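Local coordinates for protein alpha-galactosidase (Umbelopsis vinacea, PDB 3A5V) that hydrolyses terminal alpha-galactosidic bonds, releasing galactose, as a tetrameric glycoside hydrolase of family 27, at residues Ala31-Tyr45 against Val274-Lys288. Numbering follows the deposited sequence. Where two conformers were deposited one is given.
Sequences AAKAIASSGLKDLGY and VTNITNTTKEIIMNK. With NAG (2-acetamido-2-deoxy-beta-D-glucopyranose), chain C.
Ala-31 and Val-274 meet where the (beta/alpha)8 barrel closes, an example of how the helical layer of a TIM barrel packs where neighbouring strands 11-14 and 268-270 complete the parallel sheet. The segments that follow these strands pack outside it. CB of Ala-31 lies 3.8 Å from Val-274 CG2; one turn on, Ala-34 CB sits 3.3 Å from the Val-274 carbonyl O, and Ile-35 adds CG1 over the same valine. Ser-38 folds its hydroxyl back (chi1 64°) to donate to Ala-34 O, and both its CB and OG lie against Ile-277 CD1. Leu-40 is the hub: CD1 meets Ile-277 CD1 tip to tip at 3.7 Å and also touches Val-274 CG1, while CD2 packs on Ile-285 CD1 and on Met-286 CE. Leu-43 continues the apolar seam, its CD1 crossing Met-286 near CB and its CD2 pressed tightly on Lys-288 CG, at 3.5 Å. After the Schellman motif ending at Gly-44, Tyr-45 returns toward the barrel, and its hydroxyl, also bonded to Tyr-258, donates in the carbonyl plane to a lone pair of Ile-285 O, OH to O 2.7 Å.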
ATOM      1  N   ALA A  31     -44.529   1.815   6.332  1.00 15.50           N
ATOM      2  CA  ALA A  31     -43.543   0.723   6.381  1.00 14.53           C
ATOM      3  C   ALA A  31     -43.416   0.159   7.811  1.00 14.20           C
ATOM      4  O   ALA A  31     -43.337  -1.057   7.983  1.00 14.16           O
ATOM      5  CB  ALA A  31     -42.213   1.195   5.879  1.00 14.05           C
ATOM      6  N   ALA A  32     -43.397   1.040   8.818  1.00 13.66           N
ATOM      7  CA  ALA A  32     -43.298   0.604  10.226  1.00 13.80           C
ATOM      8  C   ALA A  32     -44.505  -0.253  10.606  1.00 13.70           C
ATOM      9  O   ALA A  32     -44.356  -1.266  11.305  1.00 13.57           O
ATOM     10  CB  ALA A  32     -43.155   1.801  11.176  1.00 13.93           C
ATOM     11  N   LYS A  33     -45.694   0.144  10.129  1.00 13.05           N
ATOM     12  CA  LYS A  33     -46.920  -0.622  10.388  1.00 13.64           C
ATOM     13  C   LYS A  33     -46.914  -1.966   9.676  1.00 13.55           C
ATOM     14  O   LYS A  33     -47.377  -2.963  10.221  1.00 14.41           O
ATOM     15  CB  LYS A  33     -48.170   0.210  10.039  1.00 13.61           C
ATOM     16  CG  LYS A  33     -48.356   1.370  11.046  1.00 13.55           C
ATOM     17  CD  LYS A  33     -49.547   2.301  10.731  1.00 14.84           C
ATOM     18  CE  LYS A  33     -49.505   3.484  11.726  1.00 17.09           C
ATOM     19  NZ  LYS A  33     -50.601   4.461  11.486  1.00 20.10           N
ATOM     20  N   ALA A  34     -46.366  -2.000   8.463  1.00 12.90           N
ATOM     21  CA  ALA A  34     -46.180  -3.261   7.737  1.00 12.87           C
ATOM     22  C   ALA A  34     -45.162  -4.196   8.433  1.00 12.91           C
ATOM     23  O   ALA A  34     -45.394  -5.402   8.546  1.00 13.63           O
ATOM     24  CB  ALA A  34     -45.758  -2.965   6.282  1.00 12.84           C
ATOM     25  N   ILE A  35     -44.038  -3.634   8.888  1.00 13.13           N
ATOM     26  CA  ILE A  35     -43.045  -4.362   9.690  1.00 12.48           C
ATOM     27  C   ILE A  35     -43.697  -5.012  10.922  1.00 13.65           C
ATOM     28  O   ILE A  35     -43.504  -6.206  11.163  1.00 12.94           O
ATOM     29  CB  ILE A  35     -41.834  -3.458  10.053  1.00 12.60           C
ATOM     30  CG1 ILE A  35     -40.970  -3.193   8.805  1.00 12.04           C
ATOM     31  CG2 ILE A  35     -40.936  -4.088  11.177  1.00 12.49           C
ATOM     32  CD1 ILE A  35     -40.044  -1.968   8.931  1.00 11.77           C
ATOM     33  N   ALA A  36     -44.500  -4.238  11.669  1.00 13.36           N
ATOM     34  CA  ALA A  36     -45.229  -4.781  12.817  1.00 13.67           C
ATOM     35  C   ALA A  36     -46.264  -5.828  12.412  1.00 14.00           C
ATOM     36  O   ALA A  36     -46.298  -6.917  12.978  1.00 14.74           O
ATOM     37  CB  ALA A  36     -45.910  -3.647  13.612  1.00 14.09           C
ATOM     38  N   SER A  37     -47.098  -5.505  11.427  1.00 14.06           N
ATOM     39  CA  SER A  37     -48.242  -6.367  11.072  1.00 13.61           C
ATOM     40  C   SER A  37     -47.847  -7.667  10.365  1.00 14.21           C
ATOM     41  O   SER A  37     -48.497  -8.710  10.553  1.00 13.76           O
ATOM     42  CB  SER A  37     -49.265  -5.606  10.218  1.00 13.48           C
ATOM     43  OG  SER A  37     -48.743  -5.231   8.953  1.00 13.60           O
ATOM     44  N   SER A  38     -46.781  -7.612   9.571  1.00 13.49           N
ATOM     45  CA  SER A  38     -46.325  -8.790   8.826  1.00 13.67           C
ATOM     46  C   SER A  38     -45.682  -9.842   9.717  1.00 13.65           C
ATOM     47  O   SER A  38     -45.479 -10.971   9.276  1.00 14.43           O
ATOM     48  CB  SER A  38     -45.300  -8.382   7.764  1.00 12.98           C
ATOM     49  OG  SER A  38     -44.141  -7.852   8.393  1.00 12.05           O
ATOM     50  N   GLY A  39     -45.309  -9.467  10.937  1.00 13.35           N
ATOM     51  CA  GLY A  39     -44.585 -10.383  11.825  1.00 13.72           C
ATOM     52  C   GLY A  39     -43.077 -10.138  11.896  1.00 13.85           C
ATOM     53  O   GLY A  39     -42.389 -10.747  12.721  1.00 14.08           O
ATOM     54  N   LEU A  40     -42.562  -9.258  11.040  1.00 13.23           N
ATOM     55  CA  LEU A  40     -41.124  -8.959  11.017  1.00 13.47           C
ATOM     56  C   LEU A  40     -40.632  -8.407  12.349  1.00 13.47           C
ATOM     57  O   LEU A  40     -39.569  -8.797  12.824  1.00 12.61           O
ATOM     58  CB  LEU A  40     -40.775  -7.993   9.865  1.00 12.89           C
ATOM     59  CG  LEU A  40     -40.869  -8.581   8.441  1.00 13.46           C
ATOM     60  CD1 LEU A  40     -40.686  -7.511   7.383  1.00 12.45           C
ATOM     61  CD2 LEU A  40     -39.860  -9.724   8.202  1.00 13.44           C
ATOM     62  N   LYS A  41     -41.413  -7.506  12.957  1.00 13.16           N
ATOM     63  CA  LYS A  41     -41.058  -6.993  14.267  1.00 14.13           C
ATOM     64  C   LYS A  41     -40.796  -8.107  15.289  1.00 14.09           C
ATOM     65  O   LYS A  41     -39.752  -8.116  15.965  1.00 14.04           O
ATOM     66  CB  LYS A  41     -42.135  -6.030  14.807  1.00 13.88           C
ATOM     67  CG  LYS A  41     -41.846  -5.620  16.256  1.00 14.42           C
ATOM     68  CD  LYS A  41     -42.936  -4.685  16.811  1.00 15.80           C
ATOM     69  CE  LYS A  41     -44.233  -5.421  17.032  1.00 19.62           C
ATOM     70  NZ  LYS A  41     -45.100  -4.592  17.944  1.00 24.80           N
ATOM     71  N   ASP A  42     -41.742  -9.035  15.414  1.00 14.74           N
ATOM     72  CA  ASP A  42     -41.622 -10.083  16.414  1.00 15.99           C
ATOM     73  C   ASP A  42     -40.539 -11.113  16.070  1.00 16.37           C
ATOM     74  O   ASP A  42     -40.067 -11.823  16.952  1.00 16.66           O
ATOM     75  CB  ASP A  42     -42.968 -10.763  16.650  1.00 16.59           C
ATOM     76  CG  ASP A  42     -43.996  -9.816  17.289  1.00 19.90           C
ATOM     77  OD1 ASP A  42     -43.628  -8.995  18.152  1.00 22.96           O
ATOM     78  OD2 ASP A  42     -45.166  -9.898  16.902  1.00 26.25           O
ATOM     79  N   LEU A  43     -40.151 -11.190  14.794  1.00 16.32           N
ATOM     80  CA  LEU A  43     -38.996 -12.015  14.399  1.00 16.36           C
ATOM     81  C   LEU A  43     -37.656 -11.410  14.842  1.00 16.15           C
ATOM     82  O   LEU A  43     -36.648 -12.115  14.924  1.00 16.52           O
ATOM     83  CB  LEU A  43     -39.010 -12.276  12.893  1.00 16.60           C
ATOM     84  CG  LEU A  43     -40.118 -13.224  12.415  1.00 18.56           C
ATOM     85  CD1 LEU A  43     -40.370 -13.046  10.924  1.00 17.69           C
ATOM     86  CD2 LEU A  43     -39.808 -14.679  12.726  1.00 20.73           C
ATOM     87  N   GLY A  44     -37.652 -10.108  15.132  1.00 15.43           N
ATOM     88  CA  GLY A  44     -36.441  -9.422  15.591  1.00 14.59           C
ATOM     89  C   GLY A  44     -36.091  -8.158  14.832  1.00 14.28           C
ATOM     90  O   GLY A  44     -35.242  -7.402  15.288  1.00 13.81           O
ATOM     91  N   TYR A  45     -36.732  -7.918  13.679  1.00 13.34           N
ATOM     92  CA  TYR A  45     -36.417  -6.733  12.868  1.00 13.58           C
ATOM     93  C   TYR A  45     -37.134  -5.518  13.460  1.00 13.96           C
ATOM     94  O   TYR A  45     -38.273  -5.203  13.075  1.00 13.53           O
ATOM     95  CB  TYR A  45     -36.857  -6.897  11.410  1.00 13.30           C
ATOM     96  CG  TYR A  45     -36.337  -8.117  10.660  1.00 13.75           C
ATOM     97  CD1 TYR A  45     -37.045  -9.322  10.677  1.00 14.11           C
ATOM     98  CD2 TYR A  45     -35.184  -8.036   9.871  1.00 12.70           C
ATOM     99  CE1 TYR A  45     -36.604 -10.441   9.945  1.00 13.02           C
ATOM    100  CE2 TYR A  45     -34.716  -9.159   9.136  1.00 12.93           C
ATOM    101  CZ  TYR A  45     -35.433 -10.341   9.171  1.00 14.48           C
ATOM    102  OH  TYR A  45     -34.994 -11.435   8.448  1.00 14.31           O
ATOM    103  N   VAL A 274     -41.284  -3.653   2.329  1.00 17.91           N
ATOM    104  CA  VAL A 274     -41.972  -4.374   3.420  1.00 17.69           C
ATOM    105  C   VAL A 274     -43.495  -4.242   3.322  1.00 17.89           C
ATOM    106  O   VAL A 274     -44.220  -4.857   4.108  1.00 18.31           O
ATOM    107  CB  VAL A 274     -41.494  -3.934   4.845  1.00 17.31           C
ATOM    108  CG1 VAL A 274     -40.101  -4.497   5.156  1.00 17.97           C
ATOM    109  CG2 VAL A 274     -41.525  -2.403   5.003  1.00 16.81           C
ATOM    110  N   THR A 275     -43.978  -3.467   2.353  1.00 18.33           N
ATOM    111  CA  THR A 275     -45.430  -3.251   2.213  1.00 19.14           C
ATOM    112  C   THR A 275     -46.115  -4.282   1.308  1.00 18.64           C
ATOM    113  O   THR A 275     -47.344  -4.383   1.284  1.00 17.81           O
ATOM    114  CB  THR A 275     -45.777  -1.811   1.729  1.00 19.47           C
ATOM    115  OG1 THR A 275     -45.242  -1.597   0.419  1.00 20.53           O
ATOM    116  CG2 THR A 275     -45.236  -0.758   2.714  1.00 20.92           C
ATOM    117  N   ASN A 276     -45.320  -5.032   0.552  1.00 18.37           N
ATOM    118  CA  ASN A 276     -45.838  -6.107  -0.284  1.00 19.21           C
ATOM    119  C   ASN A 276     -44.762  -7.187  -0.315  1.00 18.42           C
ATOM    120  O   ASN A 276     -43.859  -7.146  -1.135  1.00 17.75           O
ATOM    121  CB  ASN A 276     -46.186  -5.590  -1.688  1.00 20.31           C
ATOM    122  CG  ASN A 276     -46.889  -6.636  -2.549  1.00 24.31           C
ATOM    123  OD1 ASN A 276     -46.883  -7.829  -2.244  1.00 25.84           O
ATOM    124  ND2 ASN A 276     -47.514  -6.176  -3.626  1.00 31.61           N
ATOM    125  N   ILE A 277     -44.857  -8.119   0.626  1.00 17.68           N
ATOM    126  CA  ILE A 277     -43.844  -9.148   0.817  1.00 17.19           C
ATOM    127  C   ILE A 277     -44.375 -10.440   0.204  1.00 17.48           C
ATOM    128  O   ILE A 277     -45.348 -11.001   0.709  1.00 17.16           O
ATOM    129  CB  ILE A 277     -43.520  -9.366   2.328  1.00 17.12           C
ATOM    130  CG1 ILE A 277     -43.240  -8.028   3.046  1.00 17.12           C
ATOM    131  CG2 ILE A 277     -42.342 -10.342   2.500  1.00 17.14           C
ATOM    132  CD1 ILE A 277     -43.053  -8.156   4.579  1.00 15.99           C
ATOM    133  N   THR A 278     -43.749 -10.902  -0.880  1.00 17.38           N
ATOM    134  CA  THR A 278     -44.171 -12.146  -1.540  1.00 17.82           C
ATOM    135  C   THR A 278     -43.823 -13.363  -0.672  1.00 17.90           C
ATOM    136  O   THR A 278     -42.960 -13.289   0.213  1.00 17.06           O
ATOM    137  CB  THR A 278     -43.472 -12.366  -2.905  1.00 18.27           C
ATOM    138  OG1 THR A 278     -42.058 -12.489  -2.684  1.00 17.22           O
ATOM    139  CG2 THR A 278     -43.758 -11.206  -3.878  1.00 18.24           C
ATOM    140  N   ASN A 279     -44.483 -14.484  -0.951  1.00 17.91           N
ATOM    141  CA  ASN A 279     -44.181 -15.752  -0.280  1.00 18.89           C
ATOM    142  C   ASN A 279     -42.720 -16.155  -0.459  1.00 17.93           C
ATOM    143  O   ASN A 279     -42.101 -16.682   0.467  1.00 17.64           O
ATOM    144  CB  ASN A 279     -45.109 -16.866  -0.784  1.00 19.71           C
ATOM    145  CG  ASN A 279     -46.519 -16.743  -0.225  1.00 22.91           C
ATOM    146  OD1 ASN A 279     -46.773 -15.964   0.699  1.00 26.23           O
ATOM    147  ND2 ASN A 279     -47.435 -17.527  -0.768  1.00 26.76           N
ATOM    148  N   THR A 280     -42.171 -15.882  -1.641  1.00 17.51           N
ATOM    149  CA  THR A 280     -40.768 -16.189  -1.906  1.00 17.78           C
ATOM    150  C   THR A 280     -39.827 -15.398  -0.973  1.00 16.89           C
ATOM    151  O   THR A 280     -38.836 -15.943  -0.468  1.00 16.70           O
ATOM    152  CB  THR A 280     -40.455 -15.851  -3.382  0.50 17.81           C
ATOM    153  OG1 THR A 280     -41.508 -16.369  -4.210  0.50 17.90           O
ATOM    154  CG2 THR A 280     -39.123 -16.441  -3.830  0.50 17.97           C
ATOM    155  N   THR A 281     -40.147 -14.130  -0.745  1.00 15.82           N
ATOM    156  CA  THR A 281     -39.367 -13.303   0.172  1.00 15.41           C
ATOM    157  C   THR A 281     -39.542 -13.779   1.628  1.00 15.10           C
ATOM    158  O   THR A 281     -38.561 -13.878   2.377  1.00 14.15           O
ATOM    159  CB  THR A 281     -39.694 -11.800  -0.010  1.00 15.74           C
ATOM    160  OG1 THR A 281     -39.191 -11.378  -1.299  1.00 19.71           O
ATOM    161  CG2 THR A 281     -39.027 -10.956   1.087  1.00 13.30           C
ATOM    162  N   LYS A 282     -40.777 -14.104   2.015  1.00 14.10           N
ATOM    163  CA  LYS A 282     -41.040 -14.532   3.402  1.00 15.64           C
ATOM    164  C   LYS A 282     -40.245 -15.797   3.730  1.00 15.23           C
ATOM    165  O   LYS A 282     -39.715 -15.936   4.819  1.00 15.07           O
ATOM    166  CB  LYS A 282     -42.534 -14.809   3.620  1.00 15.17           C
ATOM    167  CG  LYS A 282     -43.443 -13.583   3.576  1.00 16.56           C
ATOM    168  CD  LYS A 282     -44.930 -13.998   3.779  1.00 17.79           C
ATOM    169  CE  LYS A 282     -45.837 -12.766   3.787  1.00 20.42           C
ATOM    170  NZ  LYS A 282     -47.308 -13.118   3.792  1.00 22.10           N
ATOM    171  N   GLU A 283     -40.178 -16.724   2.776  1.00 15.74           N
ATOM    172  CA  GLU A 283     -39.421 -17.971   2.960  1.00 17.35           C
ATOM    173  C   GLU A 283     -37.967 -17.694   3.363  1.00 15.65           C
ATOM    174  O   GLU A 283     -37.397 -18.404   4.208  1.00 15.82           O
ATOM    175  CB  GLU A 283     -39.480 -18.814   1.680  1.00 17.28           C
ATOM    176  CG  GLU A 283     -38.815 -20.179   1.805  1.00 21.44           C
ATOM    177  CD  GLU A 283     -38.909 -21.024   0.534  1.00 22.54           C
ATOM    178  OE1 GLU A 283     -39.806 -20.769  -0.316  1.00 27.73           O
ATOM    179  OE2 GLU A 283     -38.063 -21.937   0.390  1.00 30.02           O
ATOM    180  N   ILE A 284     -37.376 -16.658   2.766  1.00 14.57           N
ATOM    181  CA  ILE A 284     -35.967 -16.298   3.041  1.00 13.97           C
ATOM    182  C   ILE A 284     -35.781 -15.455   4.324  1.00 13.04           C
ATOM    183  O   ILE A 284     -34.856 -15.685   5.112  1.00 12.86           O
ATOM    184  CB  ILE A 284     -35.304 -15.571   1.820  1.00 13.71           C
ATOM    185  CG1 ILE A 284     -35.406 -16.414   0.520  1.00 14.97           C
ATOM    186  CG2 ILE A 284     -33.820 -15.167   2.133  1.00 14.06           C
ATOM    187  CD1 ILE A 284     -34.758 -17.837   0.590  1.00 15.61           C
ATOM    188  N   ILE A 285     -36.660 -14.481   4.547  1.00 12.34           N
ATOM    189  CA  ILE A 285     -36.418 -13.527   5.642  1.00 11.75           C
ATOM    190  C   ILE A 285     -37.186 -13.837   6.938  1.00 12.02           C
ATOM    191  O   ILE A 285     -36.981 -13.161   7.951  1.00 12.12           O
ATOM    192  CB  ILE A 285     -36.623 -12.050   5.206  1.00 11.50           C
ATOM    193  CG1 ILE A 285     -38.119 -11.730   4.986  1.00 11.37           C
ATOM    194  CG2 ILE A 285     -35.727 -11.720   3.951  1.00 10.57           C
ATOM    195  CD1 ILE A 285     -38.412 -10.247   4.670  1.00 11.26           C
ATOM    196  N   MET A 286     -38.078 -14.829   6.908  1.00 12.32           N
ATOM    197  CA  MET A 286     -38.898 -15.103   8.099  1.00 13.85           C
ATOM    198  C   MET A 286     -38.693 -16.494   8.667  1.00 13.88           C
ATOM    199  O   MET A 286     -39.604 -17.059   9.287  1.00 13.62           O
ATOM    200  CB  MET A 286     -40.399 -14.862   7.827  1.00 13.62           C
ATOM    201  CG  MET A 286     -40.737 -13.446   7.341  1.00 13.69           C
ATOM    202  SD  MET A 286     -42.546 -13.272   7.229  1.00 17.86           S
ATOM    203  CE  MET A 286     -42.711 -11.569   6.688  1.00 15.84           C
ATOM    204  N   ASN A 287     -37.504 -17.046   8.464  1.00 13.10           N
ATOM    205  CA  ASN A 287     -37.214 -18.383   8.967  1.00 13.30           C
ATOM    206  C   ASN A 287     -36.555 -18.245  10.335  1.00 13.25           C
ATOM    207  O   ASN A 287     -35.398 -17.844  10.429  1.00 12.54           O
ATOM    208  CB  ASN A 287     -36.317 -19.140   7.969  1.00 12.69           C
ATOM    209  CG  ASN A 287     -36.010 -20.575   8.410  1.00 13.94           C
ATOM    210  OD1 ASN A 287     -35.740 -20.829   9.585  1.00 14.49           O
ATOM    211  ND2 ASN A 287     -36.037 -21.513   7.458  1.00 11.41           N
ATOM    212  N   LYS A 288     -37.292 -18.572  11.395  1.00 13.24           N
ATOM    213  CA  LYS A 288     -36.796 -18.380  12.767  1.00 14.59           C
ATOM    214  C   LYS A 288     -35.515 -19.135  13.070  1.00 13.88           C
ATOM    215  O   LYS A 288     -34.732 -18.684  13.888  1.00 13.97           O
ATOM    216  CB  LYS A 288     -37.864 -18.776  13.818  1.00 14.85           C
ATOM    217  CG  LYS A 288     -39.130 -17.901  13.770  1.00 15.58           C
ATOM    218  CD  LYS A 288     -40.193 -18.442  14.749  1.00 18.49           C
ATOM    219  CE  LYS A 288     -41.516 -17.727  14.568  1.00 22.92           C
ATOM    220  NZ  LYS A 288     -42.462 -18.209  15.644  1.00 28.46           N
TER
HETATM  221  C1  NAG C   1     -48.156  -7.254  -4.334  1.00 39.94           C
HETATM  222  C2  NAG C   1     -49.312  -6.520  -5.030  1.00 44.44           C
HETATM  223  C3  NAG C   1     -49.939  -7.301  -6.188  1.00 47.58           C
HETATM  224  C4  NAG C   1     -48.951  -8.157  -6.997  1.00 50.10           C
HETATM  225  C5  NAG C   1     -47.917  -8.833  -6.070  1.00 48.34           C
HETATM  226  C6  NAG C   1     -46.837  -9.643  -6.790  1.00 48.96           C
HETATM  227  C7  NAG C   1     -51.011  -5.093  -4.035  1.00 42.16           C
HETATM  228  C8  NAG C   1     -52.164  -5.020  -3.084  1.00 41.66           C
HETATM  229  N2  NAG C   1     -50.374  -6.253  -4.083  1.00 41.80           N
HETATM  230  O3  NAG C   1     -50.619  -6.373  -7.021  1.00 47.48           O
HETATM  231  O4  NAG C   1     -49.695  -9.110  -7.743  1.00 55.84           O
HETATM  232  O5  NAG C   1     -47.278  -7.853  -5.269  1.00 43.83           O
HETATM  233  O6  NAG C   1     -45.926  -8.784  -7.448  1.00 49.86           O
HETATM  234  O7  NAG C   1     -50.699  -4.117  -4.713  1.00 42.95           O